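Local coordinates for uncharacterized protein (Nitrosospira multiformis, PDB 3P51) that is of unknown function but probably binds a lipid or other hydrophobic small molecule, like related polyketide cyclases and lipid-transfer proteins, at residues Glu15-Arg20 against Ala138-Glu143; Phe27-Ser32 against Ala134-Glu139; Leu33-Lys38 against Leu53-Phe58; Arg71-Met76 against Val92-Leu97; Val108-Ser113 against Thr127-Leu132. One frame throughout, in Å; residues are numbered along the deposited sequence.

All five contacts belong to one helix-grip fold of the Bet v 1 type, an antiparallel sheet wrapped round the long C-terminal helix 120-139. Contacts 1 and 2, centres about 10 Å apart, join early and late parts of the chain: they share Glu139 and tie the end of that helix to helix 14-21 and the loop after it. Contacts 3, 4 and 5 follow in series between. Contacts 3 and 4, centres about 16 Å apart, are hairpins of the sheet; contact 5, its centre about 12 Å from that of contact 2, lays the helix on strand 105-116, a neighbour of strand 88-100 in contact 4. Together they frame the interior where relatives bind ligands.

Contact 1: Glu15-Arg20 against Ala138-Glu143; sequences ERVWSR and AEFTSE
Arg20 and Glu139 form a side-on salt bridge that joins the short helix 14-21 to the end of the long C-terminal helix of this Bet v 1-like, helix-grip fold. Arg20 NE reaches Glu139 OE2 at 2.6 Å and Arg20 NH2 reaches OE1 of the same carboxylate at 3.2 Å, so each oxygen has its own donor. Both are met on the syn side, although the two flat groups are turned 39° apart. An alanine in place of Arg20 would probably leave the Glu139 carboxylate without its charged mate and Ser28 OG without the hydrogen bond it shares with Arg20 NH1.

Beneath the bridge lies Phe140, the first residue to leave helical geometry, whose apolar ring suits this buried spot. Its own neighbour Glu139 lays CG over one face, while Val17 CG2 comes to the other, 4.3 Å from Phe140 CD2; Val10 and Ala12 also touch the Phe140 side chain. The aliphatic Arg20 CB meets the ring edge at CZ. With CG anti to the backbone N (chi1 -169°), the more exposed Arg16 runs toward Phe140, and the ring edge meets a face of its guanidinium, planes 73° apart, Phe140 CD1 lying 3.6 Å from Arg16 NH1.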
# COMPACT_ATOMS: atom_id res chain seq x y z
N GLU A 15 -8.56 19.78 1.47
CA GLU A 15 -9.00 19.97 2.86
C GLU A 15 -10.50 20.21 2.94
O GLU A 15 -11.16 19.76 3.87
CB GLU A 15 -8.28 21.15 3.51
CG GLU A 15 -6.78 20.95 3.75
CD GLU A 15 -5.93 21.22 2.51
OE1 GLU A 15 -6.46 21.78 1.52
OE2 GLU A 15 -4.73 20.86 2.53
N ARG A 16 -11.03 20.94 1.96
CA ARG A 16 -12.46 21.22 1.92
C ARG A 16 -13.27 19.99 1.54
O ARG A 16 -14.32 19.69 2.14
CB ARG A 16 -12.73 22.36 0.94
CG ARG A 16 -14.12 22.93 0.99
CD ARG A 16 -14.07 24.42 0.75
NE ARG A 16 -15.40 24.99 0.55
CZ ARG A 16 -15.95 25.20 -0.65
NH1 ARG A 16 -15.28 24.90 -1.75
NH2 ARG A 16 -17.16 25.73 -0.73
N VAL A 17 -12.81 19.27 0.53
CA VAL A 17 -13.51 18.06 0.12
C VAL A 17 -13.50 17.05 1.26
O VAL A 17 -14.53 16.46 1.57
CB VAL A 17 -12.90 17.42 -1.14
CG1 VAL A 17 -13.73 16.22 -1.53
CG2 VAL A 17 -12.87 18.43 -2.29
N TRP A 18 -12.35 16.85 1.88
CA TRP A 18 -12.26 15.91 3.00
C TRP A 18 -13.21 16.33 4.12
O TRP A 18 -13.95 15.51 4.66
CB TRP A 18 -10.82 15.80 3.52
CG TRP A 18 -10.62 14.77 4.62
CD1 TRP A 18 -10.14 14.99 5.88
CD2 TRP A 18 -10.92 13.36 4.55
NE1 TRP A 18 -10.11 13.82 6.59
CE2 TRP A 18 -10.58 12.80 5.81
CE3 TRP A 18 -11.43 12.52 3.56
CZ2 TRP A 18 -10.74 11.44 6.09
CZ3 TRP A 18 -11.60 11.15 3.85
CH2 TRP A 18 -11.25 10.63 5.10
N SER A 19 -13.20 17.61 4.47
CA SER A 19 -14.05 18.08 5.55
C SER A 19 -15.51 17.70 5.32
O SER A 19 -16.27 17.44 6.26
CB SER A 19 -13.91 19.60 5.73
OG SER A 19 -14.93 20.08 6.59
N ARG A 20 -15.89 17.66 4.05
CA ARG A 20 -17.27 17.37 3.68
C ARG A 20 -17.62 15.87 3.74
O ARG A 20 -18.73 15.52 4.15
CB ARG A 20 -17.54 17.91 2.27
CG ARG A 20 -18.98 17.75 1.78
CD ARG A 20 -19.93 18.69 2.51
NE ARG A 20 -21.24 18.77 1.85
CZ ARG A 20 -22.37 18.30 2.35
NH1 ARG A 20 -22.38 17.70 3.54
NH2 ARG A 20 -23.51 18.44 1.67
N ALA A 138 -20.83 18.08 -8.30
CA ALA A 138 -21.81 19.14 -8.50
C ALA A 138 -21.77 20.13 -7.34
O ALA A 138 -22.03 21.31 -7.52
CB ALA A 138 -23.21 18.56 -8.67
N GLU A 139 -21.43 19.64 -6.15
CA GLU A 139 -21.35 20.51 -4.99
C GLU A 139 -20.13 21.43 -5.04
O GLU A 139 -20.16 22.55 -4.54
CB GLU A 139 -21.37 19.69 -3.69
CG GLU A 139 -21.00 20.51 -2.47
CD GLU A 139 -21.65 20.01 -1.20
OE1 GLU A 139 -22.62 19.22 -1.27
OE2 GLU A 139 -21.18 20.43 -0.11
N PHE A 140 -19.05 20.95 -5.64
CA PHE A 140 -17.82 21.73 -5.73
C PHE A 140 -17.48 22.06 -7.18
O PHE A 140 -16.60 21.43 -7.78
CB PHE A 140 -16.65 20.97 -5.10
CG PHE A 140 -16.80 20.74 -3.63
CD1 PHE A 140 -16.73 21.79 -2.74
CD2 PHE A 140 -16.98 19.46 -3.13
CE1 PHE A 140 -16.86 21.58 -1.38
CE2 PHE A 140 -17.10 19.24 -1.78
CZ PHE A 140 -17.04 20.30 -0.90
N THR A 141 -18.17 23.05 -7.75
CA THR A 141 -17.96 23.40 -9.15
C THR A 141 -16.83 24.41 -9.33
O THR A 141 -16.44 25.10 -8.38
CB THR A 141 -19.26 23.94 -9.78
OG1 THR A 141 -20.33 23.01 -9.52
CG2 THR A 141 -19.10 24.10 -11.28
N SER A 142 -16.31 24.49 -10.55
CA SER A 142 -15.27 25.45 -10.89
C SER A 142 -15.74 26.89 -10.66
O SER A 142 -14.95 27.82 -10.67
CB SER A 142 -14.83 25.27 -12.34
OG SER A 142 -13.79 26.18 -12.68
N GLU A 143 -17.04 27.04 -10.45
CA GLU A 143 -17.64 28.35 -10.19
C GLU A 143 -18.21 28.44 -8.78
O GLU A 143 -18.34 29.53 -8.22
CB GLU A 143 -18.72 28.66 -11.24
CG GLU A 143 -19.67 27.51 -11.53
CD GLU A 143 -21.03 27.68 -10.89
OE1 GLU A 143 -21.82 26.71 -10.90
OE2 GLU A 143 -21.30 28.78 -10.37

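Contact 2: Phe27-Ser32 against Ala134-Glu139; sequences FSWAPS and ADLAAE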
# COMPACT_ATOMS: atom_id res chain seq x y z
N PHE A 27 -23.79 11.38 5.21
CA PHE A 27 -23.82 11.13 3.77
C PHE A 27 -24.66 12.20 3.05
O PHE A 27 -25.09 12.00 1.92
CB PHE A 27 -24.38 9.73 3.48
CG PHE A 27 -23.65 8.96 2.40
CD1 PHE A 27 -23.02 9.61 1.36
CD2 PHE A 27 -23.61 7.57 2.43
CE1 PHE A 27 -22.35 8.89 0.36
CE2 PHE A 27 -22.95 6.84 1.43
CZ PHE A 27 -22.32 7.51 0.40
N SER A 28 -24.87 13.34 3.71
CA SER A 28 -25.74 14.39 3.16
C SER A 28 -25.20 14.96 1.86
O SER A 28 -25.90 15.70 1.16
CB SER A 28 -25.95 15.53 4.17
OG SER A 28 -24.72 16.15 4.53
N TRP A 29 -23.96 14.62 1.52
CA TRP A 29 -23.31 15.15 0.33
C TRP A 29 -23.68 14.42 -0.96
O TRP A 29 -23.27 14.84 -2.03
CB TRP A 29 -21.79 15.18 0.49
CG TRP A 29 -21.15 13.88 0.95
CD1 TRP A 29 -20.93 13.49 2.24
CD2 TRP A 29 -20.59 12.86 0.11
NE1 TRP A 29 -20.28 12.27 2.25
CE2 TRP A 29 -20.07 11.87 0.96
CE3 TRP A 29 -20.50 12.69 -1.27
CZ2 TRP A 29 -19.45 10.72 0.47
CZ3 TRP A 29 -19.89 11.54 -1.76
CH2 TRP A 29 -19.37 10.58 -0.89
N ALA A 30 -24.44 13.34 -0.85
CA ALA A 30 -24.90 12.62 -2.03
C ALA A 30 -26.42 12.44 -1.99
O ALA A 30 -26.92 11.31 -1.86
CB ALA A 30 -24.20 11.27 -2.15
N PRO A 31 -27.17 13.55 -2.11
CA PRO A 31 -28.63 13.52 -1.93
C PRO A 31 -29.39 12.83 -3.07
O PRO A 31 -30.55 12.45 -2.87
CB PRO A 31 -29.01 15.00 -1.86
CG PRO A 31 -27.92 15.71 -2.61
CD PRO A 31 -26.66 14.91 -2.39
N SER A 32 -28.77 12.67 -4.23
CA SER A 32 -29.46 12.06 -5.36
C SER A 32 -29.83 10.62 -5.06
O SER A 32 -30.99 10.23 -5.17
CB SER A 32 -28.61 12.11 -6.64
OG SER A 32 -28.41 13.44 -7.08
N ALA A 134 -20.85 12.10 -8.81
CA ALA A 134 -21.46 13.22 -9.54
C ALA A 134 -22.07 14.26 -8.60
O ALA A 134 -21.98 15.46 -8.86
CB ALA A 134 -22.50 12.71 -10.53
N ASP A 135 -22.69 13.80 -7.52
CA ASP A 135 -23.16 14.72 -6.47
C ASP A 135 -22.00 15.50 -5.86
O ASP A 135 -22.08 16.71 -5.64
CB ASP A 135 -23.89 13.95 -5.36
CG ASP A 135 -25.33 13.61 -5.73
OD1 ASP A 135 -25.83 14.15 -6.73
OD2 ASP A 135 -25.96 12.81 -5.00
N LEU A 136 -20.91 14.80 -5.58
CA LEU A 136 -19.76 15.42 -4.93
C LEU A 136 -19.19 16.51 -5.82
O LEU A 136 -18.88 17.61 -5.36
CB LEU A 136 -18.71 14.36 -4.58
CG LEU A 136 -17.58 14.82 -3.65
CD1 LEU A 136 -18.15 15.53 -2.44
CD2 LEU A 136 -16.76 13.61 -3.22
N ALA A 137 -19.06 16.22 -7.11
CA ALA A 137 -18.58 17.19 -8.08
C ALA A 137 -19.54 18.36 -8.22
O ALA A 137 -19.11 19.52 -8.27
CB ALA A 137 -18.36 16.52 -9.42
N ALA A 138 -20.83 18.08 -8.30
CA ALA A 138 -21.81 19.14 -8.50
C ALA A 138 -21.77 20.13 -7.34
O ALA A 138 -22.03 21.31 -7.52
CB ALA A 138 -23.21 18.56 -8.67
N GLU A 139 -21.43 19.64 -6.15
CA GLU A 139 -21.35 20.51 -4.99
C GLU A 139 -20.13 21.43 -5.04
O GLU A 139 -20.16 22.55 -4.54
CB GLU A 139 -21.37 19.69 -3.69
CG GLU A 139 -21.00 20.51 -2.47
CD GLU A 139 -21.65 20.01 -1.20
OE1 GLU A 139 -22.62 19.22 -1.27
OE2 GLU A 139 -21.18 20.43 -0.11
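Asp135, Trp29 and Leu136 carry this contact, in which the irregular segment 27-32, opening with a type I turn from Phe27 to Ala30, is fastened along the C-terminal helix of the helix-grip fold. The Trp29 CB does not point at the helix, but with CG between backbone N and carbonyl carbon (chi1 51°) the far end of the indole swings to Leu136: Trp29 CE3 lies 3.9 Å from Leu136 CD1, and Trp29 CZ3 4.0 Å from Leu136 CD2. A large indole and a leucine suit this buried side, where Ile21 of helix 14-21 touches both.

Asp135 works at the more exposed edge. Its CB lies 3.5 Å from Trp29 O, and Pro31 CD passes 3.4 Å from Asp135 OD2. A short carboxylate fits here because it has two acceptors for the two donors of one serine. Asp135 OD2 takes the backbone N of Ser32 at 2.9 Å, from 24° outside the carboxylate plane, while OD1 offers its syn lone pair to Ser32 OG at 2.7 Å.

Contact 3: Leu33-Lys38 against Leu53-Phe58; sequences LIKSCK and LLNGEF
Backbone hydrogen bonds join Lys38 and Leu53 in both directions, each 2.8 Å between N and O, at the end of the hairpin 37-40/51-54 far from its turn. Cys37 and Leu54 make the adjoining non-hydrogen-bonded pair, and Asn55 N carries the pairing on to Ser36 O. Glu57 and Phe58 both face Leu54, a classic beta bulge, and both give their N-H to Leu54 O.

Past the strands the side chain of Asn55 takes over, its amide imitating a strand's backbone. ND2 gives a hydrogen bond to Leu33 O at 2.8 Å, nearly in the amide plane, and OD1 accepts Lys35 N at 2.7 Å, in the carbonyl plane, with a weak second bond from Ser36 N. A water joins Ser36 OG, Leu53 O and Gly56 N.

Apolar contacts occupy the Cys37 and Leu54 face: Cys37 SG lies 3.4 Å from Leu54 CD2, and Ile34 CD1 is 4.3 Å from Leu54 CD1. Having both a donor and an acceptor, Asn55 fixes the rotation of its own amide and holds the incoming loop to the hairpin where regular strand pairing stops.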
# COMPACT_ATOMS: atom_id res chain seq x y z
N LEU A 33 -28.84 9.82 -4.66
CA LEU A 33 -29.09 8.41 -4.41
C LEU A 33 -29.36 8.12 -2.93
O LEU A 33 -30.19 7.29 -2.60
CB LEU A 33 -27.93 7.58 -4.93
CG LEU A 33 -28.10 6.07 -5.00
CD1 LEU A 33 -27.25 5.50 -6.12
CD2 LEU A 33 -27.72 5.44 -3.68
N ILE A 34 -28.65 8.81 -2.05
CA ILE A 34 -28.79 8.55 -0.61
C ILE A 34 -29.89 9.41 0.01
O ILE A 34 -29.72 10.62 0.18
CB ILE A 34 -27.47 8.80 0.15
CG1 ILE A 34 -26.32 8.01 -0.49
CG2 ILE A 34 -27.64 8.41 1.61
CD1 ILE A 34 -26.65 6.54 -0.71
N LYS A 35 -31.00 8.78 0.38
CA LYS A 35 -32.15 9.49 0.94
C LYS A 35 -32.14 9.50 2.46
O LYS A 35 -32.70 10.40 3.09
CB LYS A 35 -33.45 8.86 0.42
CG LYS A 35 -33.56 8.83 -1.09
CD LYS A 35 -33.34 10.21 -1.69
CE LYS A 35 -33.60 10.20 -3.19
NZ LYS A 35 -33.17 11.49 -3.80
N SER A 36 -31.53 8.48 3.06
CA SER A 36 -31.43 8.42 4.51
C SER A 36 -30.16 7.68 4.91
O SER A 36 -29.76 6.72 4.25
CB SER A 36 -32.65 7.71 5.10
OG SER A 36 -32.70 6.36 4.67
N CYS A 37 -29.55 8.12 6.00
CA CYS A 37 -28.34 7.48 6.50
C CYS A 37 -28.45 7.38 8.01
O CYS A 37 -28.30 8.38 8.71
CB CYS A 37 -27.11 8.30 6.09
SG CYS A 37 -25.51 7.66 6.68
N LYS A 38 -28.74 6.17 8.50
CA LYS A 38 -28.93 5.96 9.93
C LYS A 38 -27.75 5.27 10.59
O LYS A 38 -27.28 4.23 10.13
CB LYS A 38 -30.20 5.14 10.18
CG LYS A 38 -31.46 5.74 9.60
CD LYS A 38 -31.89 6.98 10.35
CE LYS A 38 -33.17 7.56 9.74
NZ LYS A 38 -34.14 8.00 10.79
N LEU A 53 -27.05 2.30 8.09
CA LEU A 53 -28.05 1.80 7.16
C LEU A 53 -28.47 2.94 6.23
O LEU A 53 -28.93 3.99 6.69
CB LEU A 53 -29.26 1.28 7.94
CG LEU A 53 -30.34 0.64 7.07
CD1 LEU A 53 -29.87 -0.75 6.62
CD2 LEU A 53 -31.65 0.53 7.83
N LEU A 54 -28.32 2.74 4.92
CA LEU A 54 -28.69 3.76 3.94
C LEU A 54 -29.94 3.34 3.15
O LEU A 54 -30.05 2.20 2.71
CB LEU A 54 -27.55 3.99 2.95
CG LEU A 54 -26.13 3.99 3.53
CD1 LEU A 54 -25.11 3.93 2.40
CD2 LEU A 54 -25.91 5.21 4.41
N ASN A 55 -30.85 4.29 2.94
CA ASN A 55 -32.06 4.04 2.18
C ASN A 55 -32.83 2.85 2.72
O ASN A 55 -33.63 2.24 2.00
CB ASN A 55 -31.75 3.82 0.69
CG ASN A 55 -31.17 5.05 0.01
OD1 ASN A 55 -31.17 6.14 0.58
ND2 ASN A 55 -30.69 4.88 -1.22
N GLY A 56 -32.58 2.50 3.98
CA GLY A 56 -33.27 1.39 4.61
C GLY A 56 -32.87 0.02 4.07
O GLY A 56 -33.56 -0.96 4.31
N GLU A 57 -31.76 -0.06 3.33
CA GLU A 57 -31.44 -1.34 2.70
C GLU A 57 -29.95 -1.67 2.54
O GLU A 57 -29.60 -2.84 2.42
CB GLU A 57 -32.16 -1.47 1.35
CG GLU A 57 -31.80 -0.39 0.35
CD GLU A 57 -32.64 -0.46 -0.92
OE1 GLU A 57 -33.68 -1.16 -0.90
OE2 GLU A 57 -32.28 0.17 -1.93
N PHE A 58 -29.09 -0.65 2.53
CA PHE A 58 -27.66 -0.89 2.54
C PHE A 58 -27.15 -0.85 3.97
O PHE A 58 -27.17 0.21 4.60
CB PHE A 58 -26.91 0.19 1.76
CG PHE A 58 -27.12 0.14 0.28
CD1 PHE A 58 -26.36 -0.70 -0.51
CD2 PHE A 58 -28.06 0.96 -0.32
CE1 PHE A 58 -26.53 -0.73 -1.88
CE2 PHE A 58 -28.24 0.94 -1.69
CZ PHE A 58 -27.48 0.10 -2.47
O HOH W 1 -31.70 4.32 6.16

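Contact 4: Arg71-Met76 against Val92-Leu97; sequences RIMYSM and VGNLHL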
# COMPACT_ATOMS: atom_id res chain seq x y z
N ARG A 71 -8.83 8.34 3.69
CA ARG A 71 -9.47 7.15 3.13
C ARG A 71 -10.50 6.57 4.08
O ARG A 71 -10.28 6.53 5.29
CB ARG A 71 -8.43 6.07 2.84
CG ARG A 71 -9.04 4.84 2.19
CD ARG A 71 -8.06 3.69 2.11
NE ARG A 71 -6.77 4.10 1.55
CZ ARG A 71 -6.51 4.16 0.25
NH1 ARG A 71 -7.44 3.88 -0.63
NH2 ARG A 71 -5.31 4.52 -0.17
N ILE A 72 -11.62 6.11 3.53
CA ILE A 72 -12.65 5.42 4.28
C ILE A 72 -12.89 4.06 3.61
O ILE A 72 -13.13 4.01 2.41
CB ILE A 72 -13.97 6.21 4.22
CG1 ILE A 72 -13.83 7.57 4.91
CG2 ILE A 72 -15.11 5.40 4.84
CD1 ILE A 72 -15.11 8.39 4.86
N MSE A 73 -12.82 2.97 4.37
CA MSE A 73 -13.10 1.66 3.79
C MSE A 73 -14.19 0.98 4.57
O MSE A 73 -14.22 1.06 5.79
CB MSE A 73 -11.87 0.75 3.79
CG MSE A 73 -10.69 1.26 2.99
SE MSE A 73 -9.21 -0.04 3.03
CE MSE A 73 -10.30 -1.64 2.88
N TYR A 74 -15.07 0.27 3.88
CA TYR A 74 -16.20 -0.34 4.56
C TYR A 74 -16.61 -1.63 3.87
O TYR A 74 -16.38 -1.82 2.67
CB TYR A 74 -17.39 0.62 4.56
CG TYR A 74 -17.78 1.07 3.17
CD1 TYR A 74 -18.73 0.38 2.43
CD2 TYR A 74 -17.18 2.18 2.59
CE1 TYR A 74 -19.08 0.78 1.15
CE2 TYR A 74 -17.52 2.59 1.31
CZ TYR A 74 -18.47 1.89 0.60
OH TYR A 74 -18.80 2.30 -0.67
N SER A 75 -17.25 -2.52 4.64
CA SER A 75 -17.90 -3.68 4.07
C SER A 75 -19.36 -3.35 3.86
O SER A 75 -19.97 -2.65 4.67
CB SER A 75 -17.77 -4.89 5.01
OG SER A 75 -18.34 -4.62 6.29
N MSE A 76 -19.93 -3.84 2.76
CA MSE A 76 -21.38 -3.81 2.60
C MSE A 76 -21.94 -5.14 3.08
O MSE A 76 -21.80 -6.16 2.41
CB MSE A 76 -21.76 -3.57 1.14
CG MSE A 76 -23.24 -3.32 0.97
SE MSE A 76 -23.85 -3.82 -0.82
CE MSE A 76 -22.85 -2.44 -1.80
N VAL A 92 -16.12 -4.93 -0.36
CA VAL A 92 -15.35 -3.87 0.28
C VAL A 92 -15.38 -2.63 -0.60
O VAL A 92 -15.12 -2.71 -1.80
CB VAL A 92 -13.88 -4.26 0.50
CG1 VAL A 92 -13.06 -3.02 0.96
CG2 VAL A 92 -13.77 -5.41 1.51
N GLY A 93 -15.74 -1.49 -0.01
CA GLY A 93 -15.73 -0.22 -0.72
C GLY A 93 -14.57 0.59 -0.17
O GLY A 93 -14.22 0.44 1.00
N ASN A 94 -13.96 1.43 -1.01
CA ASN A 94 -12.72 2.12 -0.66
C ASN A 94 -12.77 3.50 -1.29
O ASN A 94 -12.65 3.63 -2.50
CB ASN A 94 -11.52 1.31 -1.18
CG ASN A 94 -10.16 1.90 -0.78
OD1 ASN A 94 -10.04 3.08 -0.48
ND2 ASN A 94 -9.13 1.07 -0.80
N LEU A 95 -13.01 4.52 -0.47
CA LEU A 95 -13.14 5.90 -0.94
C LEU A 95 -11.95 6.74 -0.49
O LEU A 95 -11.64 6.80 0.70
CB LEU A 95 -14.43 6.51 -0.40
CG LEU A 95 -14.63 8.02 -0.56
CD1 LEU A 95 -14.68 8.39 -2.04
CD2 LEU A 95 -15.92 8.43 0.15
N HIS A 96 -11.30 7.41 -1.43
CA HIS A 96 -9.99 7.98 -1.14
C HIS A 96 -9.75 9.27 -1.93
O HIS A 96 -10.12 9.36 -3.10
CB HIS A 96 -8.95 6.92 -1.47
CG HIS A 96 -7.53 7.39 -1.43
ND1 HIS A 96 -6.98 7.99 -0.32
CD2 HIS A 96 -6.54 7.30 -2.35
CE1 HIS A 96 -5.70 8.27 -0.57
NE2 HIS A 96 -5.42 7.86 -1.79
N LEU A 97 -9.15 10.27 -1.27
CA LEU A 97 -8.88 11.56 -1.89
C LEU A 97 -7.39 11.78 -2.07
O LEU A 97 -6.59 11.33 -1.26
CB LEU A 97 -9.39 12.70 -1.00
CG LEU A 97 -10.85 12.77 -0.60
CD1 LEU A 97 -11.09 14.06 0.16
CD2 LEU A 97 -11.71 12.71 -1.82
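The guanidinium of Arg71 lies flat on the imidazole of His96, stacked with centres 3.9 Å apart and planes at 21°. The two residues form a non-hydrogen-bonded pair of the antiparallel hairpin 71-78/88-100. Arg71 NH2 sits over the middle of the His96 ring. A bend at chi3 (-50°) turns the long arginine back across the neighbouring strand, where NH1, within its own guanidinium plane, gives a hydrogen bond to Asn94 OD1 at 2.7 Å. The Asn94 amide stands nearly upright to the guanidinium, 80° between planes. Beyond it on this face, Met73, a selenomethionine, runs its CG past Asn94 CG and reaches CE to Val92 CG1 at 3.6 Å; Ile68 of a second subunit packs on Met73.

On the opposite face Tyr74 lies over its strand partner Gly93, whose CA is 3.9 Å from the ring centroid in a CH-pi contact. Glycine suits the place, since a side chain there would run into the phenol ring, whose hydroxyl is bonded to residues of contact 5.

A leucine at Arg71 would probably cost Asn94 OD1 its donor and leave the His96 face without its flat cationic partner. Stacking and hydrogen bond together fix the guanidinium both in tilt and in rotation.

Contact 5: Val108-Ser113 against Thr127-Leu132; sequences VEWSGS and TVYRSL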
# COMPACT_ATOMS: atom_id res chain seq x y z
N VAL A 108 -10.71 12.30 -6.65
CA VAL A 108 -11.49 11.40 -5.81
C VAL A 108 -11.62 10.03 -6.48
O VAL A 108 -12.09 9.94 -7.60
CB VAL A 108 -12.91 11.94 -5.57
CG1 VAL A 108 -13.62 11.09 -4.52
CG2 VAL A 108 -12.86 13.40 -5.13
N GLU A 109 -11.21 8.97 -5.80
CA GLU A 109 -11.38 7.63 -6.35
C GLU A 109 -12.24 6.77 -5.43
O GLU A 109 -12.17 6.88 -4.21
CB GLU A 109 -10.03 6.96 -6.62
CG GLU A 109 -9.15 6.86 -5.39
CD GLU A 109 -7.80 6.22 -5.68
OE1 GLU A 109 -7.62 5.69 -6.79
OE2 GLU A 109 -6.93 6.26 -4.79
N TRP A 110 -13.05 5.91 -6.04
CA TRP A 110 -13.90 5.00 -5.28
C TRP A 110 -13.79 3.62 -5.92
O TRP A 110 -14.10 3.45 -7.10
CB TRP A 110 -15.35 5.49 -5.32
CG TRP A 110 -16.14 5.15 -4.09
CD1 TRP A 110 -16.03 4.02 -3.32
CD2 TRP A 110 -17.15 5.96 -3.48
NE1 TRP A 110 -16.93 4.08 -2.28
CE2 TRP A 110 -17.63 5.26 -2.35
CE3 TRP A 110 -17.71 7.21 -3.78
CZ2 TRP A 110 -18.63 5.76 -1.52
CZ3 TRP A 110 -18.70 7.71 -2.95
CH2 TRP A 110 -19.16 6.98 -1.84
N SER A 111 -13.32 2.66 -5.13
CA SER A 111 -13.17 1.28 -5.58
C SER A 111 -14.16 0.37 -4.85
O SER A 111 -14.51 0.60 -3.69
CB SER A 111 -11.76 0.75 -5.29
OG SER A 111 -10.76 1.70 -5.63
N GLY A 112 -14.59 -0.68 -5.54
CA GLY A 112 -15.44 -1.68 -4.93
C GLY A 112 -14.98 -3.03 -5.41
O GLY A 112 -14.59 -3.20 -6.56
N SER A 113 -14.98 -4.01 -4.52
CA SER A 113 -14.66 -5.36 -4.93
C SER A 113 -15.43 -6.35 -4.09
O SER A 113 -15.74 -6.09 -2.92
CB SER A 113 -13.15 -5.61 -4.85
OG SER A 113 -12.69 -5.48 -3.52
N THR A 127 -23.04 2.34 -11.69
CA THR A 127 -24.10 3.33 -11.71
C THR A 127 -24.22 4.05 -10.38
O THR A 127 -24.32 5.28 -10.33
CB THR A 127 -25.45 2.70 -12.10
OG1 THR A 127 -25.43 2.38 -13.49
CG2 THR A 127 -26.60 3.67 -11.81
N VAL A 128 -24.21 3.28 -9.29
CA VAL A 128 -24.24 3.86 -7.95
C VAL A 128 -23.05 4.79 -7.70
O VAL A 128 -23.23 5.97 -7.36
CB VAL A 128 -24.29 2.75 -6.87
CG1 VAL A 128 -23.87 3.30 -5.50
CG2 VAL A 128 -25.70 2.13 -6.82
N TYR A 129 -21.83 4.28 -7.87
CA TYR A 129 -20.66 5.12 -7.62
C TYR A 129 -20.59 6.37 -8.50
O TYR A 129 -20.18 7.41 -8.03
CB TYR A 129 -19.38 4.30 -7.73
CG TYR A 129 -19.20 3.39 -6.53
CD1 TYR A 129 -19.54 3.83 -5.26
CD2 TYR A 129 -18.75 2.09 -6.68
CE1 TYR A 129 -19.41 3.01 -4.16
CE2 TYR A 129 -18.60 1.26 -5.58
CZ TYR A 129 -18.93 1.72 -4.32
OH TYR A 129 -18.80 0.91 -3.22
N ARG A 130 -21.00 6.26 -9.75
CA ARG A 130 -20.95 7.43 -10.63
C ARG A 130 -21.92 8.50 -10.16
O ARG A 130 -21.63 9.69 -10.23
CB ARG A 130 -21.21 7.02 -12.09
CG ARG A 130 -20.02 6.30 -12.70
CD ARG A 130 -20.38 5.47 -13.92
NE ARG A 130 -19.24 4.65 -14.35
CZ ARG A 130 -19.30 3.75 -15.32
NH1 ARG A 130 -20.45 3.54 -15.97
NH2 ARG A 130 -18.22 3.05 -15.65
N SER A 131 -23.07 8.08 -9.64
CA SER A 131 -24.05 9.02 -9.10
C SER A 131 -23.55 9.70 -7.84
O SER A 131 -23.69 10.91 -7.69
CB SER A 131 -25.38 8.31 -8.82
OG SER A 131 -26.23 9.15 -8.06
N LEU A 132 -22.98 8.93 -6.92
CA LEU A 132 -22.44 9.49 -5.68
C LEU A 132 -21.33 10.51 -5.98
O LEU A 132 -21.32 11.61 -5.44
CB LEU A 132 -21.90 8.39 -4.77
CG LEU A 132 -22.88 7.30 -4.31
CD1 LEU A 132 -22.16 6.21 -3.55
CD2 LEU A 132 -24.00 7.88 -3.47
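Trp110 and Tyr129 stack face to face where helix 120-139 lies on strand 105-116, the central packing of a helix-grip fold. The two segments run nearly antiparallel, at 160°, with axes 9.8 Å apart, and large side chains must bridge that separation. The five-membered ring of Trp110 lies against the phenol ring, centroids 4.0 Å apart and planes tilted by 30°. The overlap is displaced: Tyr129 CE1 stands over the indole near its nitrogen, 3.3 Å from Trp110 NE1, and Trp110 CD1 in turn lies above the phenol face. With CG anti to its carbonyl carbon (chi1 -73°), Tyr129 swings its ring toward the strand. Leu132, three residues on and about one turn further, fills in beside the six-membered ring, its CD1 3.5 Å from Trp110 CH2 and its CB 3.7 Å from Trp110 CZ3.

Contact thins away from this stack. Gly112 CA comes no nearer than 4.4 Å to Tyr129 CE2, and a side chain pointing the same way would be tight against that ring, so glycine fits. Ser111 directs its CB away from the helix.

The polar ends of the stack are satisfied by tyrosines of the sheet: Tyr74 OH bonds to both Trp110 NE1 and Tyr129 OH, and Tyr91 OH also joins Tyr129 OH. Strand 105-116 itself runs between strands 3-10 and 88-100, with Phe27 and Ile34 of the loop between helix 14-21 and strand 37-40 packing on Trp110 and Leu132 respectively.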